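Local coordinates for protein LipS lipolytic enzyme (Unidentified, PDB 4FBL) that probably hydrolyses ester bonds of lipids as a thermostable, metagenome-derived lipase of the alpha/beta hydrolase fold, at residues Glu268-Leu271 against Glu272-Ala276. Sequence-based numbering, arbitrary orientation.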
# COMPACT_ATOMS: atom_id res chain seq x y z
N GLU C 268 -11.36 -30.02 1.65
CA GLU C 268 -12.54 -30.55 2.38
C GLU C 268 -12.75 -30.03 3.78
O GLU C 268 -13.89 -29.67 4.14
CB GLU C 268 -12.40 -32.09 2.44
CG GLU C 268 -12.67 -32.76 1.07
CD GLU C 268 -11.40 -32.96 0.25
OE1 GLU C 268 -10.28 -32.69 0.77
OE2 GLU C 268 -11.59 -33.33 -0.95
N LEU C 269 -11.68 -30.04 4.57
CA LEU C 269 -11.64 -29.41 5.91
C LEU C 269 -12.06 -27.91 5.87
O LEU C 269 -12.90 -27.45 6.68
CB LEU C 269 -10.23 -29.56 6.48
CG LEU C 269 -9.99 -28.87 7.86
CD1 LEU C 269 -10.77 -29.54 8.97
CD2 LEU C 269 -8.52 -28.95 8.21
N ILE C 270 -11.56 -27.19 4.85
CA ILE C 270 -11.88 -25.75 4.73
C ILE C 270 -13.42 -25.63 4.47
O ILE C 270 -14.07 -24.79 5.05
CB ILE C 270 -11.10 -25.06 3.52
CG1 ILE C 270 -9.60 -25.02 3.80
CG2 ILE C 270 -11.65 -23.61 3.26
CD1 ILE C 270 -8.74 -24.69 2.52
N LEU C 271 -13.98 -26.46 3.58
CA LEU C 271 -15.43 -26.31 3.25
C LEU C 271 -16.22 -26.66 4.47
O LEU C 271 -17.20 -25.97 4.84
CB LEU C 271 -15.80 -27.28 2.11
CG LEU C 271 -17.26 -27.35 1.69
CD1 LEU C 271 -17.90 -25.97 1.39
CD2 LEU C 271 -17.41 -28.31 0.54
N GLU C 272 -15.84 -27.80 5.06
CA GLU C 272 -16.62 -28.28 6.28
C GLU C 272 -16.61 -27.24 7.41
O GLU C 272 -17.64 -26.89 7.98
CB GLU C 272 -16.11 -29.65 6.79
CG GLU C 272 -17.05 -30.31 7.81
CD GLU C 272 -17.05 -29.66 9.24
OE1 GLU C 272 -15.98 -29.15 9.71
OE2 GLU C 272 -18.15 -29.65 9.91
N ARG C 273 -15.42 -26.77 7.79
CA ARG C 273 -15.34 -25.77 8.90
C ARG C 273 -15.95 -24.42 8.50
O ARG C 273 -16.44 -23.74 9.32
CB ARG C 273 -13.88 -25.58 9.36
CG ARG C 273 -13.30 -26.86 9.79
CD ARG C 273 -13.63 -27.20 11.26
NE ARG C 273 -12.41 -26.99 12.04
CZ ARG C 273 -11.66 -27.98 12.58
NH1 ARG C 273 -12.02 -29.28 12.53
NH2 ARG C 273 -10.55 -27.67 13.18
N SER C 274 -15.89 -24.01 7.23
CA SER C 274 -16.49 -22.75 6.80
C SER C 274 -18.00 -22.91 6.88
O SER C 274 -18.66 -22.00 7.34
CB SER C 274 -16.11 -22.32 5.35
OG SER C 274 -14.66 -22.17 5.28
N LEU C 275 -18.54 -24.04 6.42
CA LEU C 275 -20.05 -24.28 6.52
C LEU C 275 -20.47 -24.28 8.00
O LEU C 275 -21.47 -23.64 8.40
CB LEU C 275 -20.39 -25.64 5.89
CG LEU C 275 -20.47 -25.71 4.37
CD1 LEU C 275 -20.54 -27.19 3.86
CD2 LEU C 275 -21.68 -24.89 3.91
N ALA C 276 -19.68 -24.95 8.84
CA ALA C 276 -19.95 -24.98 10.30
C ALA C 276 -19.98 -23.55 10.94
O ALA C 276 -20.84 -23.17 11.80
CB ALA C 276 -18.91 -25.89 10.98
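In the C-terminal helix 267-279 of this alpha/beta hydrolase, Ile270 and Ser274 meet one turn apart on the buried face, where the serine hydroxyl folds back onto the helix backbone. Ser274 OG donates to Ile270 O at 2.7 Å, while Ser274 N makes the regular i to i+4 bond to the same oxygen at 2.9 Å. The two donors approach from opposite faces of the carbonyl plane, each tilted out of it by about 30°. The hydroxyl gets there because OG stands anti to its own carbonyl carbon (chi1 -59°), which swings it back along the helix and also brings it 3.9 Å from Ile270 CG2. The buried hydroxyl thus finds an acceptor for its proton within its own helix. With the hydroxyl removed, as by an alanine here, Ile270 O would probably keep just the backbone amide of these two donors, and a small gap would be likely to open beside Ile270 CG2.

Two further side-chain pairs meet at the same i to i+4 spacing. Leu271 and Leu275 lie side by side and point the same way, their CD1 methyls 3.8 Å apart. Leu269 and Arg273 form a mixed pair: the arginine chain, bent at chi2 and chi3, passes its CG 3.8 Å from Leu269 CD1, and that same methyl sits over one face of the guanidinium, displaced toward its rim.

Around this turn the helix lies against the last two strands of the sheet and beside helix 68-76. Ile270 and Ser274 rest on Ile224 of strand 221-226, next to the edge, and Leu269, Ile270 and Arg273 touch the edge strand 249-254 of this chain's sheet through Leu254 and Leu252. Leu271 meets Phe69 and Leu70 of helix 68-76, whose Phe74 touches both Ser274 and Leu275.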